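Local coordinates for glycoside hydrolase family 15, cellulose signaling associated protein envoy (Hypocrea jecorina, PDB 4WUJ), which senses blue light as a flavin-binding LOV-domain photoreceptor and is associated with integrating light and oxidative stress signals, at residues P57-Y60 and Q61-Y65; A93-E96 and M97-I101. All blocks are in the same frame, centred on the assembly; numbering follows the deposited sequence.

Contact 1 of 2, residues P57-Y60 and Q61-Y65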
loop_
_atom_site.group_PDB
_atom_site.type_symbol
_atom_site.label_atom_id
_atom_site.label_comp_id
_atom_site.label_asym_id
_atom_site.label_seq_id
_atom_site.Cartn_x
_atom_site.Cartn_y
_atom_site.Cartn_z
ATOM N N PRO C 57 6.818 -2.775 -0.121
ATOM C CA PRO C 57 7.158 -3.883 -1.034
ATOM C C PRO C 57 7.355 -3.428 -2.505
ATOM O O PRO C 57 8.279 -3.846 -3.201
ATOM C CB PRO C 57 5.929 -4.834 -0.918
ATOM C CG PRO C 57 5.406 -4.540 0.516
ATOM C CD PRO C 57 5.617 -3.051 0.694
ATOM N N GLY C 58 6.463 -2.579 -2.972
ATOM C CA GLY C 58 6.603 -2.017 -4.313
ATOM C C GLY C 58 7.965 -1.329 -4.548
ATOM O O GLY C 58 8.471 -1.334 -5.671
ATOM N N PHE C 59 8.567 -0.725 -3.513
ATOM C CA PHE C 59 9.858 -0.049 -3.719
ATOM C C PHE C 59 10.951 -1.083 -3.913
ATOM O O PHE C 59 11.804 -0.934 -4.783
ATOM C CB PHE C 59 10.219 0.864 -2.552
ATOM C CG PHE C 59 11.611 1.510 -2.653
ATOM C CD1 PHE C 59 11.780 2.761 -3.306
ATOM C CD2 PHE C 59 12.726 0.879 -2.085
ATOM C CE1 PHE C 59 13.049 3.378 -3.376
ATOM C CE2 PHE C 59 13.998 1.470 -2.144
ATOM C CZ PHE C 59 14.166 2.739 -2.780
ATOM N N TYR C 60 10.944 -2.129 -3.100
ATOM C CA TYR C 60 11.945 -3.166 -3.280
ATOM C C TYR C 60 11.758 -3.904 -4.634
ATOM O O TYR C 60 12.724 -4.337 -5.267
ATOM C CB TYR C 60 11.922 -4.114 -2.106
ATOM C CG TYR C 60 12.138 -3.427 -0.770
ATOM C CD1 TYR C 60 13.312 -2.714 -0.516
ATOM C CD2 TYR C 60 11.192 -3.503 0.250
ATOM C CE1 TYR C 60 13.537 -2.089 0.708
ATOM C CE2 TYR C 60 11.412 -2.858 1.502
ATOM C CZ TYR C 60 12.596 -2.169 1.713
ATOM O OH TYR C 60 12.847 -1.526 2.899
ATOM N N GLN C 61 10.518 -3.989 -5.104
ATOM C CA GLN C 61 10.247 -4.658 -6.369
ATOM C C GLN C 61 10.663 -3.746 -7.536
ATOM O O GLN C 61 11.200 -4.202 -8.550
ATOM C CB GLN C 61 8.751 -5.033 -6.486
ATOM C CG GLN C 61 8.397 -5.860 -7.703
ATOM C CD GLN C 61 8.690 -7.319 -7.481
ATOM O OE1 GLN C 61 9.835 -7.698 -7.254
ATOM N NE2 GLN C 61 7.648 -8.148 -7.501
ATOM N N LEU C 62 10.381 -2.460 -7.414
ATOM C CA LEU C 62 10.775 -1.545 -8.474
ATOM C C LEU C 62 12.291 -1.435 -8.550
ATOM O O LEU C 62 12.849 -1.520 -9.624
ATOM C CB LEU C 62 10.152 -0.169 -8.309
ATOM C CG LEU C 62 10.809 0.906 -9.176
ATOM C CD1 LEU C 62 10.503 0.679 -10.667
ATOM C CD2 LEU C 62 10.366 2.256 -8.755
ATOM N N THR C 63 12.968 -1.278 -7.416
ATOM C CA THR C 63 14.394 -0.901 -7.442
ATOM C C THR C 63 15.336 -2.094 -7.383
ATOM O O THR C 63 16.506 -1.973 -7.721
ATOM C CB THR C 63 14.769 0.049 -6.294
ATOM O OG1 THR C 63 14.667 -0.629 -5.031
ATOM C CG2 THR C 63 13.895 1.277 -6.322
ATOM N N GLY C 64 14.841 -3.240 -6.933
ATOM C CA GLY C 64 15.691 -4.407 -6.743
ATOM C C GLY C 64 16.505 -4.455 -5.457
ATOM O O GLY C 64 17.163 -5.468 -5.184
ATOM N N TYR C 65 16.498 -3.390 -4.650
ATOM C CA TYR C 65 17.183 -3.476 -3.349
ATOM C C TYR C 65 16.353 -4.215 -2.297
ATOM O O TYR C 65 15.164 -4.539 -2.508
ATOM C CB TYR C 65 17.564 -2.094 -2.815
ATOM C CG TYR C 65 18.510 -1.329 -3.702
ATOM C CD1 TYR C 65 18.016 -0.503 -4.704
ATOM C CD2 TYR C 65 19.887 -1.426 -3.542
ATOM C CE1 TYR C 65 18.859 0.200 -5.531
ATOM C CE2 TYR C 65 20.744 -0.713 -4.351
ATOM C CZ TYR C 65 20.215 0.091 -5.358
ATOM O OH TYR C 65 21.014 0.815 -6.207
#
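F59 and T63, one turn apart on the short helix 57-63 of this PAS (LOV) domain, meet face to methyl, while Y60 meets Y65 where the helix ends. T63 CG2 stands 3.8 Å from the centroid of the F59 ring and 16° off its normal, which meets the geometry of a CH-pi contact. OG1 lies over the same ring, 3.6 Å from CE2, so both branches of the threonine rest against the phenylalanine. CG of F59 is anti to the backbone N (chi1 175°), which brings the end of the side chain round to T63 although CB starts away from it. Beyond the helix, F59 also packs on T41, L78, I70 and Q144, the last an FMN-binding residue, and the ring lies about 5 Å from the flavin at the nearest atoms. Were F59 an alanine, T63 CG2 would probably lose its aromatic partner and a gap would open against it, beside the flavin pocket.

The carbonyl of F59 is gripped twice: T63 N and T63 OG1 each hydrogen-bond to F59 O, the hydroxyl at 2.9 Å, and they arrive from opposite faces of its plane. Y60 has its CD1 at the edge of the F59 ring, in plane, and packs on A67 and I70 of helix 67-70. Where the helix ends, CB and CD1 of Y60 press on Y65 O, which approaches the ring obliquely, while Y60 O accepts from G64 N from above the carbonyl plane. G64 leaves the helix with positive phi (81°), which turns the chain back so that Y65 O comes within 3.3 Å of Y60 CD1.

Contact 2 of 2, residues A93-E96 and M97-I101. With FMN (flavin mononucleotide), chain I; SO4 (sulfate ion), chain J.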
loop_
_atom_site.group_PDB
_atom_site.type_symbol
_atom_site.label_atom_id
_atom_site.label_comp_id
_atom_site.label_asym_id
_atom_site.label_seq_id
_atom_site.Cartn_x
_atom_site.Cartn_y
_atom_site.Cartn_z
ATOM N N ALA C 93 15.892 18.094 -12.143
ATOM C CA ALA C 93 14.984 17.341 -11.285
ATOM C C ALA C 93 15.518 17.343 -9.852
ATOM O O ALA C 93 14.811 17.734 -8.937
ATOM C CB ALA C 93 14.849 15.946 -11.798
ATOM N N VAL C 94 16.790 16.991 -9.705
ATOM C CA VAL C 94 17.467 17.002 -8.416
ATOM C C VAL C 94 17.274 18.304 -7.621
ATOM O O VAL C 94 16.855 18.227 -6.446
ATOM C CB VAL C 94 18.971 16.663 -8.575
ATOM C CG1 VAL C 94 19.707 16.784 -7.250
ATOM C CG2 VAL C 94 19.114 15.268 -9.123
ATOM N N GLN C 95 17.539 19.472 -8.229
ATOM C CA GLN C 95 17.362 20.760 -7.523
ATOM C C GLN C 95 15.912 21.033 -7.173
ATOM O O GLN C 95 15.599 21.570 -6.091
ATOM C CB GLN C 95 17.751 22.010 -8.349
ATOM C CG GLN C 95 18.939 21.964 -9.238
ATOM C CD GLN C 95 19.126 23.323 -9.964
ATOM O OE1 GLN C 95 19.145 24.393 -9.324
ATOM N NE2 GLN C 95 19.221 23.277 -11.300
ATOM N N GLU C 96 15.037 20.772 -8.141
ATOM C CA GLU C 96 13.600 20.951 -7.916
ATOM C C GLU C 96 13.201 20.107 -6.683
ATOM O O GLU C 96 12.555 20.612 -5.771
ATOM C CB GLU C 96 12.803 20.553 -9.162
ATOM C CG GLU C 96 11.553 21.411 -9.405
ATOM C CD GLU C 96 10.595 20.830 -10.472
ATOM O OE1 GLU C 96 11.043 20.119 -11.411
ATOM O OE2 GLU C 96 9.376 21.080 -10.345
ATOM N N MET C 97 13.622 18.843 -6.635
ATOM C CA MET C 97 13.285 18.016 -5.472
ATOM C C MET C 97 13.893 18.654 -4.202
ATOM O O MET C 97 13.207 18.855 -3.204
ATOM C CB MET C 97 13.795 16.595 -5.661
ATOM C CG MET C 97 12.898 15.742 -6.568
ATOM S SD MET C 97 13.376 14.008 -6.700
ATOM C CE MET C 97 15.023 14.089 -7.353
ATOM N N ARG C 98 15.164 19.062 -4.305
ATOM C CA ARG C 98 15.895 19.617 -3.182
ATOM C C ARG C 98 15.195 20.823 -2.600
ATOM O O ARG C 98 15.052 20.956 -1.364
ATOM C CB ARG C 98 17.313 19.987 -3.606
ATOM C CG ARG C 98 18.142 20.483 -2.461
ATOM C CD ARG C 98 19.620 20.562 -2.771
ATOM N NE ARG C 98 19.866 21.502 -3.848
ATOM C CZ ARG C 98 20.348 21.178 -5.042
ATOM N NH1 ARG C 98 20.696 19.930 -5.327
ATOM N NH2 ARG C 98 20.509 22.125 -5.948
ATOM N N ARG C 99 14.718 21.673 -3.507
ATOM C CA ARG C 99 14.173 22.969 -3.142
ATOM C C ARG C 99 12.771 22.764 -2.639
ATOM O O ARG C 99 12.325 23.386 -1.672
ATOM C CB ARG C 99 14.189 23.917 -4.346
ATOM C CG ARG C 99 15.407 24.876 -4.382
ATOM C CD ARG C 99 16.149 24.850 -5.735
ATOM N NE ARG C 99 17.167 25.890 -5.843
ATOM C CZ ARG C 99 17.704 26.313 -6.991
ATOM N NH1 ARG C 99 17.322 25.798 -8.164
ATOM N NH2 ARG C 99 18.631 27.273 -6.964
ATOM N N ALA C 100 12.079 21.829 -3.249
ATOM C CA ALA C 100 10.717 21.545 -2.817
ATOM C C ALA C 100 10.724 20.963 -1.407
ATOM O O ALA C 100 9.987 21.419 -0.511
ATOM C CB ALA C 100 10.088 20.614 -3.779
ATOM N N ILE C 101 11.625 20.010 -1.192
ATOM C CA ILE C 101 11.717 19.321 0.107
ATOM C C ILE C 101 11.948 20.373 1.175
ATOM O O ILE C 101 11.286 20.376 2.221
ATOM C CB ILE C 101 12.862 18.301 0.119
ATOM C CG1 ILE C 101 12.462 17.051 -0.665
ATOM C CG2 ILE C 101 13.250 17.951 1.559
ATOM C CD1 ILE C 101 13.613 16.139 -1.001
HETATM N N1 FMN I . 15.418 11.018 -5.652
HETATM C C2 FMN I . 15.432 10.149 -6.722
HETATM O O2 FMN I . 16.263 10.280 -7.618
HETATM N N3 FMN I . 14.511 9.105 -6.784
HETATM C C4 FMN I . 13.566 8.924 -5.804
HETATM O O4 FMN I . 12.787 7.980 -5.892
HETATM C C4A FMN I . 13.541 9.800 -4.709
HETATM N N5 FMN I . 12.612 9.634 -3.690
HETATM C C5A FMN I . 12.584 10.503 -2.637
HETATM C C6 FMN I . 11.629 10.310 -1.656
HETATM C C7 FMN I . 11.584 11.147 -0.554
HETATM C C7M FMN I . 10.523 10.903 0.473
HETATM C C8 FMN I . 12.514 12.207 -0.447
HETATM C C8M FMN I . 12.470 13.126 0.748
HETATM C C9 FMN I . 13.466 12.404 -1.457
HETATM C C9A FMN I . 13.510 11.552 -2.554
HETATM N N10 FMN I . 14.458 11.714 -3.571
HETATM C C10 FMN I . 14.473 10.843 -4.642
HETATM C "C1'" FMN I . 15.465 12.844 -3.620
HETATM C "C2'" FMN I . 16.759 12.710 -2.851
HETATM O "O2'" FMN I . 16.523 11.946 -1.692
HETATM C "C3'" FMN I . 17.305 14.141 -2.573
HETATM O "O3'" FMN I . 16.346 14.918 -1.862
HETATM C "C4'" FMN I . 17.655 14.860 -3.897
HETATM O "O4'" FMN I . 18.725 14.168 -4.505
HETATM C "C5'" FMN I . 17.984 16.353 -3.720
HETATM O "O5'" FMN I . 18.930 16.527 -2.680
HETATM P P FMN I . 20.496 16.463 -2.971
HETATM O O1P FMN I . 21.160 16.578 -1.608
HETATM O O2P FMN I . 20.978 15.212 -3.622
HETATM O O3P FMN I . 20.878 17.625 -3.827
HETATM S S SO4 J . 20.520 25.235 -4.124
HETATM O O1 SO4 J . 20.808 25.128 -5.552
HETATM O O2 SO4 J . 21.214 24.171 -3.401
HETATM O O3 SO4 J . 19.087 25.311 -3.859
HETATM O O4 SO4 J . 21.078 26.466 -3.613
#
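The FMN pocket of the LOV domain takes one of its walls from helix 92-103, where V94, M97, R98 and I101 face the cofactor and R98 hydrogen-bonds its phosphate. R98 NH1 donates to FMN O3P over 2.8 Å at an N-H...O angle of 158°, with the oxygen at the edge of the guanidinium, near its plane. CG of R98 is anti to the backbone N, and a bend at chi3 (62°) swings the guanidinium back over the first turn: V94 CG1 lies obliquely to it, 3.8 Å from NH1, and Q95 CA covers one face. NH2 of R98 reaches outward to a sulfate, probably from the crystallisation liquor, donating to its O1 at 3.0 Å; the bond from NE to O2 is weak.

R99 approaches the same ion with NE, again by a weak bond, and O1 stands over one face of its guanidinium, 3.2 Å above the plane. Q95 and R99 run side by side, their amide and guanidinium planes 39° apart; Q95 OE1 comes close to R99 NH1, but the angle is poor for a hydrogen bond. The gathered positive charge would probably draw anions to this surface.

On the inner side M97 brings CE within 3.5 Å of FMN N1, with SD beside C1', while I101 CD1 nears the ribityl chain and the C8M methyl. Along the sheet, A93 and M97 pack on I111, E96 on V109 and A100 on V107, seating the helix against strand 107-114; V94 and M97 also touch Q79 in a loop.

How the contacts relate
Contacts 1 and 2 belong to two separate helices of one PAS domain, 57-63 and 92-103, whose segments lie on opposite sides of the chain's centre, about 23 Å apart between centres and about 11 Å at the nearest atoms. Both are partly buried turns held by i to i+4 backbone bonds, and both turn a side to the flavin. Their chemistry differs: contact 1 is aromatic and aliphatic, with one threonine hydroxyl, and borders the flavin without gripping it, whereas contact 2 pairs a nonpolar inner side against the flavin ring and ribityl chain with an outer, cationic one that takes phosphate and sulfate. Contact 1 ends its helix, while contact 2 lies within one.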